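Local coordinates for N5-Carboxyaminoimidazole ribonucleotide synthetase (PDB 3ORQ), which catalyses the ATP-dependent carboxylation of 5-aminoimidazole ribonucleotide with bicarbonate, giving N5-carboxyaminoimidazole ribonucleotide in purine biosynthesis, at residues V199-G202 with N203-I207; I248-I251 with G252-V256. All blocks are in the same frame, centred on the assembly; numbering follows the deposited sequence.

Contact 1: V199-G202 with N203-I207; sequences VTRG and NNNQI
Arg201 and Asn205 meet across a beta hairpin through one side-chain hydrogen bond: NH2 of Arg201 donates to OD1 of Asn205 at 2.7 Å, with an N-H...O angle of 158°. The oxygen lies at the guanidinium edge, practically in its plane, and the donor in turn lies in the carbonyl plane of the amide, although the two flat groups are turned 64° apart. The arginine chain bends at chi3 (115°), and its guanidinium runs on towards the turn, where Asn205 lies.

On the same face of the sheet, Ile207 stands opposite Arg201 as its antiparallel, non-hydrogen-bonded partner, and CB of Ile207 rests 3.9 Å from CG of Arg201. Its CG1 branch, extended anti to the backbone N, carries CD1 to within 3.5 Å of Val199 CG1, an apolar contact one step further along that face.

The backbone closes the hairpin with Gly202 N donating to Gln206 O at 2.8 Å. That oxygen also receives a CA-H...O contact from Arg201, while Ile207 CA makes another to Thr200 O, at 3.2 Å. Inside the loop, Asn203 O is gripped twice by Gln206, through its backbone N at 3.0 Å and through NE2 at 3.1 Å, from opposite faces of the carbonyl plane. OE1 of Gln206 accepts from Leu303 N, and the Asn203 amide bonds to Gly300 O and Phe6 N.

Two donors on one carbonyl, together with these outer bonds, fix the turn joining strands 191-201 and 207-218. Arg201 is held at both terminal nitrogens, since NH1 bonds to a backbone carbonyl of 248-251; its positive charge probably polarises the neutral Asn205 amide without forming an ion pair.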
loop_
_atom_site.group_PDB
_atom_site.type_symbol
_atom_site.label_atom_id
_atom_site.label_comp_id
_atom_site.label_asym_id
_atom_site.label_seq_id
_atom_site.Cartn_x
_atom_site.Cartn_y
_atom_site.Cartn_z
ATOM N N VAL A 199 17.298 -1.123 -7.756
ATOM C CA VAL A 199 17.318 -2.232 -8.693
ATOM C C VAL A 199 16.718 -3.456 -8.030
ATOM O O VAL A 199 16.785 -3.611 -6.799
ATOM C CB VAL A 199 18.805 -2.606 -9.123
ATOM C CG1 VAL A 199 18.839 -3.726 -10.155
ATOM C CG2 VAL A 199 19.591 -1.406 -9.620
ATOM N N THR A 200 16.130 -4.341 -8.835
ATOM C CA THR A 200 15.668 -5.600 -8.254
ATOM C C THR A 200 16.139 -6.732 -9.128
ATOM O O THR A 200 15.991 -6.695 -10.349
ATOM C CB THR A 200 14.111 -5.682 -8.105
ATOM O OG1 THR A 200 13.620 -4.571 -7.331
ATOM C CG2 THR A 200 13.746 -6.991 -7.347
ATOM N N ARG A 201 16.671 -7.760 -8.505
ATOM C CA ARG A 201 17.167 -8.920 -9.260
ATOM C C ARG A 201 16.426 -10.125 -8.757
ATOM O O ARG A 201 16.231 -10.263 -7.551
ATOM C CB ARG A 201 18.667 -9.108 -9.030
ATOM C CG ARG A 201 19.476 -8.896 -10.296
ATOM C CD ARG A 201 20.930 -9.358 -10.097
ATOM N NE ARG A 201 21.206 -10.482 -10.954
ATOM C CZ ARG A 201 21.465 -11.717 -10.561
ATOM N NH1 ARG A 201 21.522 -12.043 -9.268
ATOM N NH2 ARG A 201 21.669 -12.643 -11.500
ATOM N N GLY A 202 15.977 -10.975 -9.654
ATOM C CA GLY A 202 15.178 -12.110 -9.214
ATOM C C GLY A 202 15.620 -13.400 -9.875
ATOM O O GLY A 202 16.740 -13.529 -10.370
ATOM N N ASN A 203 14.720 -14.355 -9.873
ATOM C CA ASN A 203 14.922 -15.663 -10.451
ATOM C C ASN A 203 15.460 -15.667 -11.873
ATOM O O ASN A 203 15.140 -14.801 -12.679
ATOM C CB ASN A 203 13.570 -16.373 -10.454
ATOM C CG ASN A 203 13.632 -17.689 -9.788
ATOM O OD1 ASN A 203 14.723 -18.215 -9.540
ATOM N ND2 ASN A 203 12.461 -18.248 -9.459
ATOM N N ASN A 204 16.261 -16.675 -12.185
ATOM C CA ASN A 204 16.812 -16.859 -13.525
ATOM C C ASN A 204 17.354 -15.568 -14.150
ATOM O O ASN A 204 17.001 -15.208 -15.299
ATOM C CB ASN A 204 15.767 -17.509 -14.434
ATOM C CG ASN A 204 16.381 -18.124 -15.696
ATOM O OD1 ASN A 204 17.508 -18.642 -15.688
ATOM N ND2 ASN A 204 15.630 -18.076 -16.788
ATOM N N ASN A 205 18.172 -14.856 -13.383
ATOM C CA ASN A 205 18.843 -13.653 -13.869
ATOM C C ASN A 205 17.953 -12.445 -14.203
ATOM O O ASN A 205 18.428 -11.477 -14.797
ATOM C CB ASN A 205 19.734 -13.989 -15.100
ATOM C CG ASN A 205 20.937 -13.040 -15.241
ATOM O OD1 ASN A 205 21.542 -12.609 -14.238
ATOM N ND2 ASN A 205 21.270 -12.685 -16.495
ATOM N N GLN A 206 16.670 -12.486 -13.864
ATOM C CA GLN A 206 15.844 -11.330 -14.099
ATOM C C GLN A 206 16.335 -10.075 -13.339
ATOM O O GLN A 206 16.817 -10.171 -12.206
ATOM C CB GLN A 206 14.457 -11.622 -13.645
ATOM C CG GLN A 206 13.722 -12.605 -14.465
ATOM C CD GLN A 206 12.323 -12.794 -13.864
ATOM O OE1 GLN A 206 11.373 -12.112 -14.254
ATOM N NE2 GLN A 206 12.219 -13.679 -12.876
ATOM N N ILE A 207 16.198 -8.915 -13.967
ATOM C CA ILE A 207 16.583 -7.643 -13.371
ATOM C C ILE A 207 15.669 -6.492 -13.832
ATOM O O ILE A 207 15.193 -6.507 -14.950
ATOM C CB ILE A 207 18.071 -7.324 -13.606
ATOM C CG1 ILE A 207 18.455 -6.041 -12.879
ATOM C CG2 ILE A 207 18.398 -7.219 -15.114
ATOM C CD1 ILE A 207 19.989 -5.788 -12.806
#

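Contact 2: I248-I251 with G252-V256; sequences IHFI and GTFTV
Phe250 and Phe254 lie four residues apart, on the two sides of the bend that leads into strand 252-261, and their rings form a face-to-face stack. The centroids are 3.9 Å apart and the planes differ by 12°. Phe254 CD2 sits 3.8 Å above the plane of the Phe250 ring, over its centre, and Phe250 CG lies similarly over the Phe254 ring. Phe254 takes chi1 61°, placing CG between its backbone N and carbonyl carbon, a rotation that brings the ring over that of Phe250.

Apolar packing reinforces the stack at its base, where Phe250 CB approaches Phe254 CD1 at 3.5 Å. Around the pair, Ile245 of helix 234-245 and Ile271 of strand 266-272 touch both rings, so the stack packs against both that helix and that strand.

Polar bridging comes from one water, which donates to Ile251 O at 2.8 Å and to Thr253 O at 2.6 Å. It links the two carbonyls around Gly252, whose positive phi (78°) turns the chain. Thr253 OG1 is bonded to Thr200 OG1 on the neighbouring strand.

No direct hydrogen bond crosses this bend. Besides the chain itself, dispersion between the buried rings and the water's two donated bonds tie its sides together, with the aromatic carbons in apolar surroundings and both bridged oxygens satisfied.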
loop_
_atom_site.group_PDB
_atom_site.type_symbol
_atom_site.label_atom_id
_atom_site.label_comp_id
_atom_site.label_asym_id
_atom_site.label_seq_id
_atom_site.Cartn_x
_atom_site.Cartn_y
_atom_site.Cartn_z
ATOM N N ILE A 248 29.187 -9.411 -7.158
ATOM C CA ILE A 248 28.414 -9.583 -5.916
ATOM C C ILE A 248 27.041 -10.105 -6.262
ATOM O O ILE A 248 26.376 -9.577 -7.162
ATOM C CB ILE A 248 28.157 -8.257 -5.204
ATOM C CG1 ILE A 248 29.456 -7.531 -4.884
ATOM C CG2 ILE A 248 27.380 -8.470 -3.938
ATOM C CD1 ILE A 248 29.243 -6.168 -4.209
ATOM N N HIS A 249 26.623 -11.162 -5.588
ATOM C CA HIS A 249 25.326 -11.733 -5.854
ATOM C C HIS A 249 24.231 -10.910 -5.165
ATOM O O HIS A 249 24.223 -10.779 -3.943
ATOM C CB HIS A 249 25.277 -13.171 -5.359
ATOM C CG HIS A 249 23.937 -13.824 -5.535
ATOM N ND1 HIS A 249 23.411 -14.116 -6.777
ATOM C CD2 HIS A 249 23.013 -14.235 -4.629
ATOM C CE1 HIS A 249 22.232 -14.697 -6.629
ATOM N NE2 HIS A 249 21.966 -14.779 -5.336
ATOM N N PHE A 250 23.304 -10.381 -5.955
ATOM C CA PHE A 250 22.091 -9.738 -5.435
ATOM C C PHE A 250 20.828 -10.455 -5.840
ATOM O O PHE A 250 20.645 -10.759 -7.018
ATOM C CB PHE A 250 22.020 -8.311 -5.969
ATOM C CG PHE A 250 23.048 -7.395 -5.377
ATOM C CD1 PHE A 250 22.935 -6.973 -4.035
ATOM C CD2 PHE A 250 24.153 -7.005 -6.129
ATOM C CE1 PHE A 250 23.892 -6.120 -3.476
ATOM C CE2 PHE A 250 25.122 -6.169 -5.578
ATOM C CZ PHE A 250 25.004 -5.721 -4.273
ATOM N N ILE A 251 19.952 -10.727 -4.880
ATOM C CA ILE A 251 18.549 -11.049 -5.151
ATOM C C ILE A 251 17.690 -10.075 -4.318
ATOM O O ILE A 251 18.127 -9.601 -3.269
ATOM C CB ILE A 251 18.199 -12.501 -4.784
ATOM C CG1 ILE A 251 18.842 -13.482 -5.792
ATOM C CG2 ILE A 251 16.677 -12.687 -4.768
ATOM C CD1 ILE A 251 18.445 -13.223 -7.241
ATOM N N GLY A 252 16.501 -9.747 -4.831
ATOM C CA GLY A 252 15.626 -8.732 -4.255
ATOM C C GLY A 252 16.109 -7.313 -4.605
ATOM O O GLY A 252 16.894 -7.104 -5.527
ATOM N N THR A 253 15.669 -6.329 -3.840
ATOM C CA THR A 253 16.016 -4.949 -4.142
ATOM C C THR A 253 17.342 -4.553 -3.505
ATOM O O THR A 253 17.609 -4.889 -2.339
ATOM C CB THR A 253 14.855 -4.033 -3.690
ATOM O OG1 THR A 253 13.748 -4.310 -4.563
ATOM C CG2 THR A 253 15.215 -2.528 -3.764
ATOM N N PHE A 254 18.178 -3.851 -4.267
ATOM C CA PHE A 254 19.377 -3.200 -3.689
ATOM C C PHE A 254 19.497 -1.825 -4.320
ATOM O O PHE A 254 18.829 -1.536 -5.310
ATOM C CB PHE A 254 20.639 -4.048 -3.903
ATOM C CG PHE A 254 20.979 -4.280 -5.342
ATOM C CD1 PHE A 254 20.292 -5.226 -6.094
ATOM C CD2 PHE A 254 21.969 -3.546 -5.947
ATOM C CE1 PHE A 254 20.585 -5.437 -7.453
ATOM C CE2 PHE A 254 22.279 -3.747 -7.322
ATOM C CZ PHE A 254 21.579 -4.696 -8.065
ATOM N N THR A 255 20.290 -0.957 -3.719
ATOM C CA THR A 255 20.407 0.408 -4.216
ATOM C C THR A 255 21.881 0.843 -4.286
ATOM O O THR A 255 22.635 0.650 -3.352
ATOM C CB THR A 255 19.640 1.403 -3.304
ATOM O OG1 THR A 255 18.281 0.992 -3.186
ATOM C CG2 THR A 255 19.700 2.847 -3.863
ATOM N N VAL A 256 22.264 1.448 -5.400
ATOM C CA VAL A 256 23.616 1.977 -5.587
ATOM C C VAL A 256 23.520 3.492 -5.518
ATOM O O VAL A 256 22.742 4.099 -6.267
ATOM C CB VAL A 256 24.188 1.548 -6.958
ATOM C CG1 VAL A 256 25.666 2.045 -7.178
ATOM C CG2 VAL A 256 24.097 0.062 -7.141
HETATM O O HOH W 1 19.018 -7.117 -2.202
#

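Overall arrangement
Contact 1 precedes contact 2 along the chain, and their centres lie 9 Å apart within the ATP-grasp domain. Strands 191-201 and 252-261 are antiparallel neighbours in the large antiparallel sheet, so the hairpin at 199-207 and the bend at 248-256 meet where strand 191-201 ends and strand 252-261 begins. Arg201 joins them twice: its O accepts from Gly252 N at 2.8 Å, and its NH1 reaches Phe250 O at 2.7 Å. Ile251 CD1 also packs on Gly202 O. Strand 252-261 then borders strand 266-272, which carries Glu270, a magnesium ligand; contact 1 lies away from the known sites, while the Phe250 side chain is about 10 Å from that of Glu270.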